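Local coordinates for protein endo-alpha-mannosidase (Bacteroides thetaiotaomicron, PDB 4ACY) that hydrolyses internal alpha-1,2-mannosidic linkages, probably in N-glycan-type mannosides, as a glycoside hydrolase family 99 endo-alpha-mannosidase built on a barrel of eight parallel strands, at residues A[68-73]-A[291-296]; A[163-168]-A[213-218]; A[306-311]-A[361-366]. One frame throughout, in Å; residues are numbered along the deposited sequence.

Contact 1: A[68-73]-A[291-296]; sequences LAPGHS and RPWNGS
Ala-69 and Trp-293 are the residues whose CA atoms come nearest across the segments, 5.8 Å apart. Both belong to beta turns. A type II turn runs from Ala-69 to His-72 and is closed by His-72 N donating to Ala-69 O. A type I turn runs from Arg-291 to Asn-294 and is closed by Asn-294 N donating to Arg-291 O. The contact itself is carried by the indole of Trp-293. Its chi1 of 46° sets CG between the backbone N and the carbonyl carbon, and one ring face is turned to the 68-73 segment. Ala-69 CA sits over the five-membered ring of Trp-293, 3.4 Å from its centroid and only 6° off the normal. Pro-70 CD lies in the same way over the six-membered ring of Trp-293, 3.6 Å from its centroid. These are two CH-pi contacts on one face. Ala-69 CB adds an apolar contact with Trp-293 CG at 3.6 Å. The opposite face rests on its own turn, against Arg-291 CB and Asn-294 CB, so the indole is sandwiched. Leu-68 O lies 3.3 Å from Trp-293 NE1, but the angle is poor. The indole N-H is bonded instead to Ala-67 O, one residue earlier. Within the first turn, His-72 ND1 donates to Pro-70 O over 3.3 Å. The acceptor lies in the imidazole plane, while the donor stands above the carbonyl plane. This is a surface contact between two loops. Segment 68-73 lies in the connection between the antiparallel strands 64-66 and 77-79. Segment 291-296 lies between barrel strand 276-281 and helix 305-316. Arg-291 NH1 forms salt bridges with Asp-287 and with Glu-332, which lies beyond the last barrel strand, 322-324.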
loop_
_atom_site.group_PDB
_atom_site.type_symbol
_atom_site.label_atom_id
_atom_site.label_comp_id
_atom_site.label_asym_id
_atom_site.label_seq_id
_atom_site.Cartn_x
_atom_site.Cartn_y
_atom_site.Cartn_z
ATOM N N LEU A 68 -17.597 -11.642 -8.541
ATOM C CA LEU A 68 -17.989 -12.072 -9.881
ATOM C C LEU A 68 -17.027 -11.530 -10.942
ATOM O O LEU A 68 -16.437 -10.445 -10.764
ATOM C CB LEU A 68 -19.411 -11.573 -10.179
ATOM C CG LEU A 68 -20.531 -12.155 -9.299
ATOM C CD1 LEU A 68 -21.813 -11.340 -9.499
ATOM C CD2 LEU A 68 -20.756 -13.628 -9.630
ATOM N N ALA A 69 -16.864 -12.294 -12.021
ATOM C CA ALA A 69 -16.096 -11.860 -13.194
ATOM C C ALA A 69 -16.723 -10.584 -13.756
ATOM O O ALA A 69 -17.953 -10.418 -13.685
ATOM C CB ALA A 69 -16.045 -12.945 -14.264
ATOM N N PRO A 70 -15.887 -9.667 -14.271
ATOM C CA PRO A 70 -16.439 -8.424 -14.789
ATOM C C PRO A 70 -17.454 -8.692 -15.889
ATOM O O PRO A 70 -17.175 -9.445 -16.841
ATOM C CB PRO A 70 -15.218 -7.663 -15.342
ATOM C CG PRO A 70 -14.082 -8.696 -15.435
ATOM C CD PRO A 70 -14.413 -9.736 -14.396
ATOM N N GLY A 71 -18.615 -8.070 -15.740
ATOM C CA GLY A 71 -19.673 -8.156 -16.729
ATOM C C GLY A 71 -20.549 -9.388 -16.587
ATOM O O GLY A 71 -21.488 -9.560 -17.355
ATOM N N HIS A 72 -20.262 -10.233 -15.598
ATOM C CA HIS A 72 -21.002 -11.498 -15.449
ATOM C C HIS A 72 -22.029 -11.452 -14.317
ATOM O O HIS A 72 -21.845 -10.737 -13.315
ATOM C CB HIS A 72 -20.006 -12.651 -15.253
ATOM C CG HIS A 72 -19.403 -13.131 -16.535
ATOM N ND1 HIS A 72 -18.568 -12.354 -17.310
ATOM C CD2 HIS A 72 -19.539 -14.305 -17.193
ATOM C CE1 HIS A 72 -18.211 -13.032 -18.390
ATOM N NE2 HIS A 72 -18.777 -14.224 -18.334
ATOM N N SER A 73 -23.122 -12.190 -14.508
ATOM C CA SER A 73 -24.146 -12.356 -13.479
ATOM C C SER A 73 -23.779 -13.543 -12.605
ATOM O O SER A 73 -23.086 -14.446 -13.033
ATOM C CB SER A 73 -25.518 -12.629 -14.107
ATOM O OG SER A 73 -25.942 -11.556 -14.925
ATOM N N ARG A 291 -10.926 -13.716 -6.260
ATOM C CA ARG A 291 -11.282 -13.429 -7.669
ATOM C C ARG A 291 -10.909 -14.601 -8.593
ATOM O O ARG A 291 -9.917 -14.539 -9.325
ATOM C CB ARG A 291 -10.617 -12.124 -8.159
ATOM C CG ARG A 291 -10.946 -10.896 -7.327
ATOM C CD ARG A 291 -10.229 -9.662 -7.850
ATOM N NE ARG A 291 -10.539 -8.474 -7.058
ATOM C CZ ARG A 291 -9.638 -7.739 -6.407
ATOM N NH1 ARG A 291 -8.342 -8.066 -6.445
ATOM N NH2 ARG A 291 -10.033 -6.664 -5.733
ATOM N N PRO A 292 -11.720 -15.673 -8.586
ATOM C CA PRO A 292 -11.309 -16.931 -9.230
ATOM C C PRO A 292 -11.050 -16.791 -10.730
ATOM O O PRO A 292 -10.299 -17.584 -11.292
ATOM C CB PRO A 292 -12.492 -17.877 -8.986
ATOM C CG PRO A 292 -13.259 -17.292 -7.859
ATOM C CD PRO A 292 -12.934 -15.822 -7.757
ATOM N N TRP A 293 -11.680 -15.782 -11.343
ATOM C CA TRP A 293 -11.598 -15.490 -12.777
ATOM C C TRP A 293 -10.348 -14.688 -13.155
ATOM O O TRP A 293 -10.090 -14.451 -14.351
ATOM C CB TRP A 293 -12.859 -14.692 -13.198
ATOM C CG TRP A 293 -13.130 -13.597 -12.220
ATOM C CD1 TRP A 293 -13.921 -13.666 -11.109
ATOM C CD2 TRP A 293 -12.535 -12.295 -12.202
ATOM N NE1 TRP A 293 -13.874 -12.490 -10.414
ATOM C CE2 TRP A 293 -13.034 -11.624 -11.061
ATOM C CE3 TRP A 293 -11.648 -11.618 -13.059
ATOM C CZ2 TRP A 293 -12.677 -10.307 -10.748
ATOM C CZ3 TRP A 293 -11.288 -10.316 -12.747
ATOM C CH2 TRP A 293 -11.796 -9.674 -11.599
ATOM N N ASN A 294 -9.565 -14.281 -12.151
ATOM C CA ASN A 294 -8.496 -13.285 -12.363
ATOM C C ASN A 294 -7.097 -13.884 -12.496
ATOM O O ASN A 294 -6.100 -13.214 -12.197
ATOM C CB ASN A 294 -8.516 -12.222 -11.252
ATOM C CG ASN A 294 -7.782 -10.933 -11.631
ATOM O OD1 ASN A 294 -7.665 -10.569 -12.813
ATOM N ND2 ASN A 294 -7.295 -10.222 -10.619
ATOM N N GLY A 295 -7.024 -15.106 -13.010
ATOM C CA GLY A 295 -5.747 -15.778 -13.235
ATOM C C GLY A 295 -4.778 -15.037 -14.150
ATOM O O GLY A 295 -3.559 -15.207 -14.032
ATOM N N SER A 296 -5.297 -14.194 -15.040
ATOM C CA SER A 296 -4.442 -13.448 -15.972
ATOM C C SER A 296 -3.518 -12.451 -15.256
ATOM O O SER A 296 -2.482 -12.063 -15.792
ATOM C CB SER A 296 -5.268 -12.727 -17.051
ATOM O OG SER A 296 -6.057 -11.670 -16.525
#

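Contact 2: A[163-168]-A[213-218]; sequences TVRENI and ISVRNT
Val-215 CG1 lies over one face of the Arg-165 guanidinium, 3.5 Å above its plane and off toward the rim. At the edge of the same group are two backbone carbonyls, both close to its plane. Arg-165 NE donates to Ile-213 O at 2.8 Å, with an N-H...O angle of 153°. Arg-165 NH2 donates to Ser-214 O at 2.8 Å, and here the bond is straighter, at 167°. Each nitrogen stands above the plane of its carbonyl. The two bonds take successive peptide carbonyls and fix the rotation of the guanidinium. The arginine reaches the loop because its chain is extended from CG to NE. Its aliphatic part packs as well: Arg-165 CG is 3.7 Å from Val-215 CG1, and Arg-165 CD is 4.1 Å from Ile-213 CB. Thr-218 CG2 approaches Arg-165 NH2 more loosely. The receiving loop has its own bonds. Ser-214 OG accepts from Arg-216 N in an ST turn and is also bonded to Ala-208 O. A type II beta turn follows from Val-215 to Thr-218. There Val-215 O takes both Thr-218 N and Thr-218 OG1, from the same face of its plane. The contact thus ties helix 161-175 to the loop between helix 200-207 and strand 223-227. Leu-206 of helix 200-207 touches both Arg-165 and Val-215. Phe-224 of strand 223-227 touches Ile-168 and Val-215, so this surface contact reaches down to the barrel wall.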
loop_
_atom_site.group_PDB
_atom_site.type_symbol
_atom_site.label_atom_id
_atom_site.label_comp_id
_atom_site.label_asym_id
_atom_site.label_seq_id
_atom_site.Cartn_x
_atom_site.Cartn_y
_atom_site.Cartn_z
ATOM N N THR A 163 -14.748 15.813 0.760
ATOM C CA THR A 163 -14.656 14.822 1.830
ATOM C C THR A 163 -13.196 14.372 2.011
ATOM O O THR A 163 -12.781 14.019 3.112
ATOM C CB THR A 163 -15.613 13.625 1.636
ATOM O OG1 THR A 163 -15.304 12.957 0.414
ATOM C CG2 THR A 163 -17.088 14.103 1.606
ATOM N N VAL A 164 -12.416 14.426 0.937
ATOM C CA VAL A 164 -10.965 14.189 1.074
ATOM C C VAL A 164 -10.361 15.294 1.961
ATOM O O VAL A 164 -9.595 15.001 2.875
ATOM C CB VAL A 164 -10.253 14.057 -0.291
ATOM C CG1 VAL A 164 -8.718 14.065 -0.136
ATOM C CG2 VAL A 164 -10.715 12.777 -1.007
ATOM N N ARG A 165 -10.744 16.553 1.725
ATOM C CA ARG A 165 -10.289 17.646 2.592
ATOM C C ARG A 165 -10.600 17.356 4.049
ATOM O O ARG A 165 -9.740 17.496 4.909
ATOM C CB ARG A 165 -10.888 19.002 2.185
ATOM C CG ARG A 165 -10.099 20.182 2.777
ATOM C CD ARG A 165 -10.749 21.523 2.461
ATOM N NE ARG A 165 -9.799 22.651 2.537
ATOM C CZ ARG A 165 -9.340 23.206 3.658
ATOM N NH1 ARG A 165 -9.713 22.763 4.852
ATOM N NH2 ARG A 165 -8.481 24.217 3.585
ATOM N N GLU A 166 -11.827 16.920 4.323
ATOM C CA GLU A 166 -12.248 16.652 5.695
ATOM C C GLU A 166 -11.406 15.550 6.322
ATOM O O GLU A 166 -11.093 15.584 7.522
ATOM C CB GLU A 166 -13.729 16.270 5.743
ATOM C CG GLU A 166 -14.675 17.390 5.296
ATOM C CD GLU A 166 -16.101 16.906 5.036
ATOM O OE1 GLU A 166 -16.398 15.712 5.254
ATOM O OE2 GLU A 166 -16.926 17.723 4.591
ATOM N N ASN A 167 -11.049 14.564 5.503
ATOM C CA ASN A 167 -10.197 13.468 5.973
ATOM C C ASN A 167 -8.756 13.861 6.232
ATOM O O ASN A 167 -8.150 13.377 7.194
ATOM C CB ASN A 167 -10.268 12.272 5.029
ATOM C CG ASN A 167 -11.468 11.405 5.316
ATOM O OD1 ASN A 167 -11.406 10.506 6.149
ATOM N ND2 ASN A 167 -12.587 11.703 4.658
ATOM N N ILE A 168 -8.210 14.722 5.374
ATOM C CA ILE A 168 -6.891 15.298 5.608
ATOM C C ILE A 168 -6.922 16.068 6.924
ATOM O O ILE A 168 -6.025 15.926 7.748
ATOM C CB ILE A 168 -6.423 16.209 4.437
ATOM C CG1 ILE A 168 -6.264 15.389 3.153
ATOM C CG2 ILE A 168 -5.104 16.929 4.788
ATOM C CD1 ILE A 168 -6.203 16.236 1.882
ATOM N N ILE A 213 -11.391 25.328 -2.347
ATOM C CA ILE A 213 -11.249 24.699 -1.032
ATOM C C ILE A 213 -9.791 24.293 -0.765
ATOM O O ILE A 213 -9.523 23.255 -0.152
ATOM C CB ILE A 213 -12.224 23.488 -0.846
ATOM C CG1 ILE A 213 -12.059 22.462 -1.974
ATOM C CG2 ILE A 213 -13.672 23.976 -0.754
ATOM C CD1 ILE A 213 -12.684 21.075 -1.659
ATOM N N SER A 214 -8.851 25.122 -1.219
ATOM C CA SER A 214 -7.436 24.739 -1.211
ATOM C C SER A 214 -6.906 24.430 0.177
ATOM O O SER A 214 -7.263 25.088 1.162
ATOM C CB SER A 214 -6.560 25.813 -1.855
ATOM O OG SER A 214 -5.209 25.379 -1.918
ATOM N N VAL A 215 -6.057 23.412 0.252
ATOM C CA VAL A 215 -5.291 23.146 1.475
ATOM C C VAL A 215 -3.874 23.729 1.374
ATOM O O VAL A 215 -3.076 23.626 2.312
ATOM C CB VAL A 215 -5.180 21.621 1.781
ATOM C CG1 VAL A 215 -6.521 21.079 2.234
ATOM C CG2 VAL A 215 -4.660 20.857 0.581
ATOM N N ARG A 216 -3.556 24.322 0.232
ATOM C CA ARG A 216 -2.207 24.808 0.008
ATOM C C ARG A 216 -1.940 25.979 0.938
ATOM O O ARG A 216 -2.763 26.897 1.067
ATOM C CB ARG A 216 -1.979 25.218 -1.442
ATOM C CG ARG A 216 -2.077 24.083 -2.482
ATOM C CD ARG A 216 -1.198 22.903 -2.103
ATOM N NE ARG A 216 -1.232 21.863 -3.137
ATOM C CZ ARG A 216 -0.591 20.698 -3.048
ATOM N NH1 ARG A 216 0.151 20.419 -1.990
ATOM N NH2 ARG A 216 -0.687 19.817 -4.038
ATOM N N ASN A 217 -0.801 25.895 1.615
ATOM C CA ASN A 217 -0.350 26.922 2.551
ATOM C C ASN A 217 -1.247 27.087 3.767
ATOM O O ASN A 217 -1.238 28.127 4.433
ATOM C CB ASN A 217 -0.067 28.230 1.809
ATOM C CG ASN A 217 1.034 28.061 0.794
ATOM O OD1 ASN A 217 2.067 27.436 1.075
ATOM N ND2 ASN A 217 0.825 28.601 -0.395
ATOM N N THR A 218 -2.018 26.040 4.047
ATOM C CA THR A 218 -2.707 25.889 5.313
ATOM C C THR A 218 -1.911 24.870 6.108
ATOM O O THR A 218 -0.960 24.285 5.594
ATOM C CB THR A 218 -4.150 25.357 5.132
ATOM O OG1 THR A 218 -4.105 23.964 4.778
ATOM C CG2 THR A 218 -4.882 26.122 4.052
#

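Contact 3: A[306-311]-A[361-366]; sequences YYDDMY and LIRTAY
Tyr-307 and Asp-308 meet Arg-363 and Thr-364 where two neighbouring outer helices of the beta/alpha barrel pack side by side. Helix 305-316 follows the seventh barrel strand, 276-281, and helix 359-376 comes after the eighth, 322-324. The short segments run in nearly the same direction, with axes 11.0 Å apart and 24° between them. On the outer side is a salt bridge. Arg-363 grips Asp-308 side-on with two nitrogens. Its NE donates to Asp-308 OD1 at 2.8 Å, and its NH2 to Asp-308 OD2 at 3.0 Å. The arginine chain bends at chi2 (60°), which turns the guanidinium edge to the acid. The carboxylate and guanidinium planes are 50° apart: OD1 is met on its syn side, OD2 from above the carboxylate plane. OD1 also accepts from Trp-367 NE1, so this oxygen has two donors. Arg-363 NH1 lies 3.6 Å above the centre of the Tyr-366 ring, within the same helix. The inner side is buried. Tyr-307 packs there on Val-281 and Ile-324 of the last two barrel strands. Its hydroxyl reaches the second helix. Tyr-307 OH donates to Thr-364 OG1 at 2.7 Å, close to the plane of the phenol ring, and Thr-364 OG1 is bonded in turn to the backbone oxygen of Tyr-360.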
loop_
_atom_site.group_PDB
_atom_site.type_symbol
_atom_site.label_atom_id
_atom_site.label_comp_id
_atom_site.label_asym_id
_atom_site.label_seq_id
_atom_site.Cartn_x
_atom_site.Cartn_y
_atom_site.Cartn_z
ATOM N N TYR A 306 11.022 -12.564 -9.140
ATOM C CA TYR A 306 10.063 -11.555 -9.568
ATOM C C TYR A 306 10.300 -10.263 -8.792
ATOM O O TYR A 306 10.386 -9.186 -9.377
ATOM C CB TYR A 306 8.651 -12.068 -9.333
ATOM C CG TYR A 306 7.578 -11.097 -9.776
ATOM C CD1 TYR A 306 7.096 -10.133 -8.904
ATOM C CD2 TYR A 306 7.050 -11.150 -11.068
ATOM C CE1 TYR A 306 6.103 -9.228 -9.298
ATOM C CE2 TYR A 306 6.051 -10.261 -11.474
ATOM C CZ TYR A 306 5.587 -9.306 -10.583
ATOM O OH TYR A 306 4.590 -8.436 -10.956
ATOM N N TYR A 307 10.431 -10.396 -7.474
ATOM C CA TYR A 307 10.678 -9.255 -6.600
ATOM C C TYR A 307 12.004 -8.583 -6.956
ATOM O O TYR A 307 12.062 -7.374 -7.100
ATOM C CB TYR A 307 10.716 -9.734 -5.160
ATOM C CG TYR A 307 10.568 -8.680 -4.081
ATOM C CD1 TYR A 307 9.686 -7.595 -4.231
ATOM C CD2 TYR A 307 11.265 -8.809 -2.869
ATOM C CE1 TYR A 307 9.522 -6.647 -3.218
ATOM C CE2 TYR A 307 11.103 -7.864 -1.842
ATOM C CZ TYR A 307 10.230 -6.795 -2.022
ATOM O OH TYR A 307 10.049 -5.857 -1.020
ATOM N N ASP A 308 13.065 -9.380 -7.084
ATOM C CA ASP A 308 14.374 -8.850 -7.495
ATOM C C ASP A 308 14.300 -8.028 -8.765
ATOM O O ASP A 308 14.840 -6.927 -8.826
ATOM C CB ASP A 308 15.386 -9.975 -7.724
ATOM C CG ASP A 308 15.841 -10.643 -6.453
ATOM O OD1 ASP A 308 15.484 -10.203 -5.328
ATOM O OD2 ASP A 308 16.559 -11.661 -6.591
ATOM N N ASP A 309 13.666 -8.572 -9.800
ATOM C CA ASP A 309 13.576 -7.871 -11.082
ATOM C C ASP A 309 12.827 -6.538 -10.958
ATOM O O ASP A 309 13.243 -5.504 -11.512
ATOM C CB ASP A 309 12.891 -8.760 -12.135
ATOM C CG ASP A 309 13.770 -9.925 -12.614
ATOM O OD1 ASP A 309 15.002 -9.917 -12.409
ATOM O OD2 ASP A 309 13.227 -10.861 -13.237
HETATM N N MSE A 310 11.719 -6.566 -10.223
HETATM C CA MSE A 310 10.875 -5.382 -10.100
HETATM C C MSE A 310 11.554 -4.308 -9.242
HETATM O O MSE A 310 11.522 -3.120 -9.584
HETATM C CB MSE A 310 9.497 -5.743 -9.531
HETATM C CG MSE A 310 8.449 -4.669 -9.779
HETATM SE SE MSE A 310 6.675 -5.380 -9.483
HETATM C CE MSE A 310 5.634 -3.981 -10.349
ATOM N N TYR A 311 12.164 -4.730 -8.137
ATOM C CA TYR A 311 12.822 -3.777 -7.241
ATOM C C TYR A 311 14.022 -3.138 -7.945
ATOM O O TYR A 311 14.215 -1.928 -7.866
ATOM C CB TYR A 311 13.228 -4.451 -5.927
ATOM C CG TYR A 311 13.022 -3.607 -4.680
ATOM C CD1 TYR A 311 13.561 -2.319 -4.581
ATOM C CD2 TYR A 311 12.314 -4.113 -3.583
ATOM C CE1 TYR A 311 13.393 -1.549 -3.421
ATOM C CE2 TYR A 311 12.134 -3.349 -2.413
ATOM C CZ TYR A 311 12.675 -2.063 -2.354
ATOM O OH TYR A 311 12.526 -1.272 -1.234
ATOM N N LEU A 361 11.055 -10.368 3.830
ATOM C CA LEU A 361 11.538 -9.313 4.724
ATOM C C LEU A 361 13.046 -9.162 4.584
ATOM O O LEU A 361 13.546 -8.045 4.439
ATOM C CB LEU A 361 11.159 -9.610 6.179
ATOM C CG LEU A 361 9.694 -9.737 6.559
ATOM C CD1 LEU A 361 9.618 -9.910 8.052
ATOM C CD2 LEU A 361 8.902 -8.482 6.134
ATOM N N ILE A 362 13.763 -10.290 4.636
ATOM C CA ILE A 362 15.215 -10.323 4.402
ATOM C C ILE A 362 15.611 -9.699 3.072
ATOM O O ILE A 362 16.523 -8.869 3.007
ATOM C CB ILE A 362 15.751 -11.790 4.476
ATOM C CG1 ILE A 362 15.481 -12.375 5.867
ATOM C CG2 ILE A 362 17.230 -11.851 4.113
ATOM C CD1 ILE A 362 15.640 -13.915 5.959
ATOM N N ARG A 363 14.910 -10.091 2.008
ATOM C CA ARG A 363 15.243 -9.634 0.664
ATOM C C ARG A 363 14.904 -8.147 0.468
ATOM O O ARG A 363 15.576 -7.446 -0.295
ATOM C CB ARG A 363 14.545 -10.510 -0.381
ATOM C CG ARG A 363 15.116 -10.418 -1.791
ATOM C CD ARG A 363 16.589 -10.833 -1.823
ATOM N NE ARG A 363 17.107 -10.892 -3.181
ATOM C CZ ARG A 363 18.406 -11.002 -3.476
ATOM N NH1 ARG A 363 19.321 -11.047 -2.507
ATOM N NH2 ARG A 363 18.788 -11.061 -4.734
ATOM N N THR A 364 13.854 -7.676 1.144
ATOM C CA THR A 364 13.544 -6.243 1.166
ATOM C C THR A 364 14.709 -5.419 1.749
ATOM O O THR A 364 15.121 -4.418 1.155
ATOM C CB THR A 364 12.240 -5.948 1.938
ATOM O OG1 THR A 364 11.148 -6.604 1.279
ATOM C CG2 THR A 364 11.951 -4.434 1.964
ATOM N N ALA A 365 15.241 -5.864 2.887
ATOM C CA ALA A 365 16.395 -5.207 3.515
ATOM C C ALA A 365 17.568 -5.089 2.546
ATOM O O ALA A 365 18.219 -4.044 2.494
ATOM C CB ALA A 365 16.820 -5.946 4.777
ATOM N N TYR A 366 17.821 -6.160 1.784
ATOM C CA TYR A 366 18.839 -6.178 0.730
ATOM C C TYR A 366 18.597 -5.091 -0.314
ATOM O O TYR A 366 19.501 -4.334 -0.664
ATOM C CB TYR A 366 18.876 -7.553 0.050
ATOM C CG TYR A 366 19.747 -7.567 -1.170
ATOM C CD1 TYR A 366 21.125 -7.717 -1.051
ATOM C CD2 TYR A 366 19.202 -7.406 -2.448
ATOM C CE1 TYR A 366 21.937 -7.713 -2.171
ATOM C CE2 TYR A 366 20.003 -7.395 -3.578
ATOM C CZ TYR A 366 21.374 -7.560 -3.427
ATOM O OH TYR A 366 22.184 -7.562 -4.527
#

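Overall arrangement
All three contacts belong to one beta/alpha-barrel chain of family 99. Along the chain, both segments of contact 2 fall between the two halves of contact 1, and contact 3 comes after both. The centres of contacts 1 and 2 lie about 37 Å apart, those of 1 and 3 about 30 Å, and those of 2 and 3, on opposite sides of the chain's centre, about 36 Å. Both loops of contact 1 follow the C-terminal ends of barrel strands, 42-46 and 276-281, the end where TIM-barrel enzymes carry their active sites. Contact 3 joins helix 305-316, into which the loop with 291-296 leads, to helix 359-376, beside the seam where the eighth strand closes on the first.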